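3-oxo-tetronate kinase (PDB 1YZY) catalyses the ATP-dependent phosphorylation of 3-oxo-tetronate to 3-oxo-tetronate 4-phosphate, as a member of the four-carbon acid sugar kinase family. Local coordinates at residues Phe85-Lys90 with Asp157-Gly162; Phe79-Thr84 with Leu216-Ser221. One frame throughout, in Å; residues are numbered along the deposited sequence.

Interaction 1. Residues Phe85-Lys90 with Asp157-Gly162; sequences FDSTAK and DAQAKG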
loop_
_atom_site.group_PDB
_atom_site.type_symbol
_atom_site.label_atom_id
_atom_site.label_comp_id
_atom_site.label_asym_id
_atom_site.label_seq_id
_atom_site.Cartn_x
_atom_site.Cartn_y
_atom_site.Cartn_z
ATOM N N PHE A 85 -4.552 -15.318 -0.053
ATOM C CA PHE A 85 -5.798 -15.521 -0.787
ATOM C C PHE A 85 -7.068 -15.226 0.022
ATOM O O PHE A 85 -8.132 -15.762 -0.282
ATOM C CB PHE A 85 -5.825 -16.960 -1.345
ATOM C CG PHE A 85 -6.526 -17.092 -2.668
ATOM C CD1 PHE A 85 -5.978 -16.534 -3.819
ATOM C CD2 PHE A 85 -7.728 -17.786 -2.772
ATOM C CE1 PHE A 85 -6.616 -16.667 -5.050
ATOM C CE2 PHE A 85 -8.377 -17.920 -4.010
ATOM C CZ PHE A 85 -7.817 -17.360 -5.142
ATOM N N ASP A 86 -6.961 -14.322 0.998
ATOM C CA ASP A 86 -8.081 -13.935 1.876
ATOM C C ASP A 86 -9.426 -13.815 1.170
ATOM O O ASP A 86 -9.616 -12.925 0.337
ATOM C CB ASP A 86 -7.767 -12.621 2.596
ATOM C CG ASP A 86 -6.522 -12.712 3.441
ATOM O OD1 ASP A 86 -5.497 -13.174 2.905
ATOM O OD2 ASP A 86 -6.559 -12.336 4.633
ATOM N N SER A 87 -10.353 -14.692 1.550
ATOM C CA SER A 87 -11.692 -14.750 0.971
ATOM C C SER A 87 -12.510 -15.871 1.628
ATOM O O SER A 87 -12.087 -16.462 2.626
ATOM C CB SER A 87 -11.583 -15.015 -0.538
ATOM O OG SER A 87 -10.747 -16.139 -0.812
ATOM N N THR A 88 -13.713 -16.094 1.101
ATOM C CA THR A 88 -14.620 -17.158 1.551
ATOM C C THR A 88 -15.329 -17.667 0.292
ATOM O O THR A 88 -15.028 -17.212 -0.816
ATOM C CB THR A 88 -15.700 -16.667 2.554
ATOM O OG1 THR A 88 -16.569 -15.727 1.915
ATOM C CG2 THR A 88 -15.062 -16.035 3.786
ATOM N N ALA A 89 -16.254 -18.611 0.445
ATOM C CA ALA A 89 -16.972 -19.141 -0.713
ATOM C C ALA A 89 -17.678 -18.026 -1.495
ATOM O O ALA A 89 -18.069 -18.204 -2.652
ATOM C CB ALA A 89 -17.944 -20.210 -0.282
ATOM N N LYS A 90 -17.903 -16.899 -0.832
ATOM C CA LYS A 90 -18.493 -15.726 -1.470
ATOM C C LYS A 90 -17.375 -14.723 -1.595
ATOM O O LYS A 90 -17.636 -13.654 -2.135
ATOM C CB LYS A 90 -19.470 -15.062 -0.502
ATOM C CG LYS A 90 -20.783 -15.840 -0.373
ATOM C CD LYS A 90 -21.475 -15.648 0.973
ATOM C CE LYS A 90 -20.813 -16.480 2.065
ATOM N NZ LYS A 90 -21.644 -16.549 3.301
ATOM N N ASP A 157 -12.489 -22.154 -7.105
ATOM C CA ASP A 157 -13.671 -22.819 -7.654
ATOM C C ASP A 157 -14.912 -22.610 -6.801
ATOM O O ASP A 157 -16.029 -22.569 -7.318
ATOM C CB ASP A 157 -13.426 -24.326 -7.817
ATOM C CG ASP A 157 -12.679 -24.681 -9.098
ATOM O OD1 ASP A 157 -12.393 -23.793 -9.934
ATOM O OD2 ASP A 157 -12.382 -25.880 -9.269
ATOM N N ALA A 158 -14.716 -22.547 -5.493
ATOM C CA ALA A 158 -15.812 -22.346 -4.560
ATOM C C ALA A 158 -16.545 -21.021 -4.778
ATOM O O ALA A 158 -17.773 -20.965 -4.695
ATOM C CB ALA A 158 -15.288 -22.413 -3.149
ATOM N N GLN A 159 -15.791 -19.978 -5.109
ATOM C CA GLN A 159 -16.333 -18.633 -5.309
ATOM C C GLN A 159 -16.366 -18.119 -6.742
ATOM O O GLN A 159 -16.707 -16.951 -6.971
ATOM C CB GLN A 159 -15.535 -17.633 -4.472
ATOM C CG GLN A 159 -14.062 -17.936 -4.704
ATOM C CD GLN A 159 -13.142 -17.020 -3.949
ATOM O OE1 GLN A 159 -12.838 -15.929 -4.409
ATOM N NE2 GLN A 159 -12.675 -17.467 -2.793
ATOM N N ALA A 160 -15.979 -18.942 -7.708
ATOM C CA ALA A 160 -15.968 -18.496 -9.094
ATOM C C ALA A 160 -17.062 -19.125 -9.951
ATOM O O ALA A 160 -17.638 -20.150 -9.591
ATOM C CB ALA A 160 -14.602 -18.752 -9.709
ATOM N N LYS A 161 -17.380 -18.469 -11.065
ATOM C CA LYS A 161 -18.390 -18.959 -11.996
ATOM C C LYS A 161 -17.774 -19.976 -12.966
ATOM O O LYS A 161 -18.493 -20.755 -13.596
ATOM C CB LYS A 161 -18.996 -17.801 -12.800
ATOM C CG LYS A 161 -20.425 -17.425 -12.424
ATOM C CD LYS A 161 -20.495 -16.624 -11.137
ATOM C CE LYS A 161 -21.942 -16.376 -10.713
ATOM N NZ LYS A 161 -22.615 -17.612 -10.199
ATOM N N GLY A 162 -16.450 -19.924 -13.118
ATOM C CA GLY A 162 -15.746 -20.832 -14.011
ATOM C C GLY A 162 -14.890 -21.856 -13.282
ATOM O O GLY A 162 -15.009 -22.022 -12.058
#

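Interaction 2. Residues Phe79-Thr84 with Leu216-Ser221; sequences FKYCST and LVTGGS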
loop_
_atom_site.group_PDB
_atom_site.type_symbol
_atom_site.label_atom_id
_atom_site.label_comp_id
_atom_site.label_asym_id
_atom_site.label_seq_id
_atom_site.Cartn_x
_atom_site.Cartn_y
_atom_site.Cartn_z
ATOM N N PHE A 79 -5.653 -7.195 -10.897
ATOM C CA PHE A 79 -6.506 -7.299 -9.719
ATOM C C PHE A 79 -5.627 -7.835 -8.595
ATOM O O PHE A 79 -5.283 -9.009 -8.574
ATOM C CB PHE A 79 -7.682 -8.251 -9.999
ATOM C CG PHE A 79 -8.555 -8.524 -8.800
ATOM C CD1 PHE A 79 -8.636 -7.615 -7.746
ATOM C CD2 PHE A 79 -9.273 -9.711 -8.715
ATOM C CE1 PHE A 79 -9.408 -7.888 -6.627
ATOM C CE2 PHE A 79 -10.049 -9.995 -7.602
ATOM C CZ PHE A 79 -10.117 -9.083 -6.552
ATOM N N LYS A 80 -5.278 -6.966 -7.658
ATOM C CA LYS A 80 -4.421 -7.308 -6.534
ATOM C C LYS A 80 -5.148 -7.653 -5.242
ATOM O O LYS A 80 -5.898 -6.843 -4.703
ATOM C CB LYS A 80 -3.434 -6.156 -6.296
ATOM C CG LYS A 80 -2.846 -6.056 -4.896
ATOM C CD LYS A 80 -1.601 -6.870 -4.750
ATOM C CE LYS A 80 -0.994 -6.694 -3.380
ATOM N NZ LYS A 80 -1.797 -7.307 -2.290
ATOM N N TYR A 81 -4.869 -8.843 -4.720
ATOM C CA TYR A 81 -5.457 -9.316 -3.475
ATOM C C TYR A 81 -4.364 -9.773 -2.502
ATOM O O TYR A 81 -3.178 -9.598 -2.771
ATOM C CB TYR A 81 -6.498 -10.413 -3.736
ATOM C CG TYR A 81 -6.094 -11.436 -4.773
ATOM C CD1 TYR A 81 -5.100 -12.376 -4.506
ATOM C CD2 TYR A 81 -6.714 -11.472 -6.017
ATOM C CE1 TYR A 81 -4.735 -13.327 -5.453
ATOM C CE2 TYR A 81 -6.359 -12.417 -6.971
ATOM C CZ TYR A 81 -5.367 -13.346 -6.680
ATOM O OH TYR A 81 -5.026 -14.307 -7.609
ATOM N N CYS A 82 -4.748 -10.330 -1.360
ATOM C CA CYS A 82 -3.757 -10.743 -0.374
ATOM C C CYS A 82 -2.977 -11.996 -0.785
ATOM O O CYS A 82 -3.491 -12.846 -1.528
ATOM C CB CYS A 82 -4.421 -10.946 0.990
ATOM S SG CYS A 82 -3.292 -10.986 2.414
ATOM N N SER A 83 -1.738 -12.095 -0.306
ATOM C CA SER A 83 -0.884 -13.241 -0.612
ATOM C C SER A 83 -1.359 -14.548 0.054
ATOM O O SER A 83 -0.873 -15.636 -0.277
ATOM C CB SER A 83 0.579 -12.933 -0.265
ATOM O OG SER A 83 0.783 -12.755 1.130
ATOM N N THR A 84 -2.304 -14.439 0.987
ATOM C CA THR A 84 -2.865 -15.613 1.659
ATOM C C THR A 84 -4.250 -15.941 1.086
ATOM O O THR A 84 -5.006 -16.739 1.647
ATOM C CB THR A 84 -2.910 -15.461 3.192
ATOM O OG1 THR A 84 -3.132 -14.092 3.543
ATOM C CG2 THR A 84 -1.601 -15.907 3.799
ATOM N N LEU A 216 -5.723 -8.900 -18.589
ATOM C CA LEU A 216 -5.933 -8.975 -17.146
ATOM C C LEU A 216 -5.151 -10.093 -16.434
ATOM O O LEU A 216 -5.069 -11.221 -16.919
ATOM C CB LEU A 216 -7.426 -9.175 -16.850
ATOM C CG LEU A 216 -7.785 -9.480 -15.396
ATOM C CD1 LEU A 216 -7.548 -8.243 -14.534
ATOM C CD2 LEU A 216 -9.223 -9.939 -15.293
ATOM N N VAL A 217 -4.571 -9.764 -15.284
ATOM C CA VAL A 217 -3.853 -10.735 -14.477
ATOM C C VAL A 217 -4.243 -10.490 -13.016
ATOM O O VAL A 217 -4.690 -9.400 -12.671
ATOM C CB VAL A 217 -2.305 -10.640 -14.653
ATOM C CG1 VAL A 217 -1.916 -10.776 -16.122
ATOM C CG2 VAL A 217 -1.775 -9.362 -14.088
ATOM N N THR A 218 -4.114 -11.509 -12.172
ATOM C CA THR A 218 -4.456 -11.384 -10.756
ATOM C C THR A 218 -3.354 -11.974 -9.863
ATOM O O THR A 218 -2.532 -12.777 -10.317
ATOM C CB THR A 218 -5.825 -12.069 -10.409
ATOM O OG1 THR A 218 -5.637 -13.466 -10.152
ATOM C CG2 THR A 218 -6.832 -11.902 -11.537
ATOM N N GLY A 219 -3.278 -11.499 -8.624
ATOM C CA GLY A 219 -2.279 -12.016 -7.711
ATOM C C GLY A 219 -1.948 -11.086 -6.566
ATOM O O GLY A 219 -2.688 -10.145 -6.288
ATOM N N GLY A 220 -0.879 -11.410 -5.846
ATOM C CA GLY A 220 -0.433 -10.575 -4.746
ATOM C C GLY A 220 0.536 -9.539 -5.293
ATOM O O GLY A 220 0.317 -8.993 -6.376
ATOM N N SER A 221 1.601 -9.251 -4.554
ATOM C CA SER A 221 2.583 -8.276 -5.026
ATOM C C SER A 221 3.702 -8.928 -5.840
ATOM O O SER A 221 4.349 -8.266 -6.652
ATOM C CB SER A 221 3.188 -7.524 -3.852
ATOM O OG SER A 221 2.203 -6.801 -3.143
#

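Interaction 1. Residues Phe85-Lys90 with Asp157-Gly162
Gln159, late in helix 152-159, reaches across to Ser87, and the helix thereby packs against the loop that joins strand 77-80 to helix 93-104. The contact lies in the sugar-binding N-terminal domain, away from the annotated ATP sites. CG of Gln159 sits between its own backbone N and carbonyl carbon (chi1 47°), and from there the chain runs out extended (chi2 180°), which carries the amide across to the loop. NE2 donates to Ser87 OG at 3.1 Å; the bond is nearly straight, 166° at the hydrogen, and Ser87 OG lies almost exactly in the amide plane. Thr88 O, though also 3.1 Å from Gln159 NE2, is badly angled for a bond. Ser87 suits the position because its hydroxyl works both ways: while it accepts from Gln159, it donates to Phe85 O at 2.7 Å, nearly along the C=O axis. The other end of the amide is held too, since Gln159 OE1 takes the backbone N-H of Gly94 in helix 93-104; bonds at both ends fix the rotation of the group. The Phe85 ring lies obliquely to the amide, CE2 4.5 Å from Gln159 NE2, and packs on Leu152 and Leu155 of helix 152-159. Toward the surface two alanines meet, small enough for the backbones to pass close by, with CB of Ala89 4.5 Å from CB of Ala158. Thr88 shapes this outer part of the loop as an ST turn, its OG1 accepting from Lys90 N at 3.3 Å. Beside the turn, Ala89 O lies 3.2 Å from Gln159 CA, a weak, bent CA-H...O contact.

Interaction 2. Residues Phe79-Thr84 with Leu216-Ser221
Phe79 and Thr218 face each other as a parallel pair in a short ladder of backbone hydrogen bonds between strands 77-80 and 216-219 of the sugar-binding N-terminal domain. Strand 216-219 is the outermost within the chain, while 77-80 is also backbone-bonded to strand 3-6 through Lys80 and Ile5. Phe79 N donates to Val217 O at 3.0 Å. Gly219 N returns a bond to Phe79 O at 3.2 Å, and Tyr81 N, just past the strand, continues the pattern to Gly219 O. That oxygen lies 3.7 Å from the plane of the Tyr81 ring on one face, offset toward the rim. Gly219 has backbone angles (phi 158°, psi -169°) that glycine tolerates readily, and the absence of a side chain lets the Tyr81 ring lie against it. With CG of Tyr81 between its backbone N and carbonyl carbon (chi1 42°), the ring leans back across strand 216-219, and OH donates to Thr218 OG1 at 2.7 Å, near the ring plane. Thr218 suits this spot: its hydroxyl takes the phenol and also bonds to Val110 O, while CG2 packs 4.1 Å from Phe79 CB. Phe79 and Tyr81 are in turn backed by helix 93-104, Phe79 on Val96 and Leu100, Tyr81 on Ile93. On the other side of the sheet Lys80 lays its methylenes along Gly220 and Ser221, with CD 3.3 Å from Gly220 O and CE beside Ser221 OG, itself bonded to Asp14 of helix 9-20. Bends at chi2 and chi4 turn the amine back onto its own loop. There Lys80 NZ donates to Tyr81 O at 2.7 Å, coming from above the carbonyl plane rather than along a lone pair.

How the interactions relate
Interactions 1 and 2 draw on consecutive pieces of one chain: residues 79-84 take in the end of strand 77-80 and the start of the following loop, residues 85-90 continue it, and interaction 1 is nested inside the loop closed by interaction 2. Their centres lie 14 Å apart. The strand pairing is wholly buried and chiefly backbone in its bonding, with side chains filling in around it; the loop contact is partly exposed and rests on one side-chain amide. Helix 93-104 borders both, through Ile93, which touches Tyr81 as well as Gln159. The Tyr81 and Phe85 rings, meeting edge-to-face, connect the two sites.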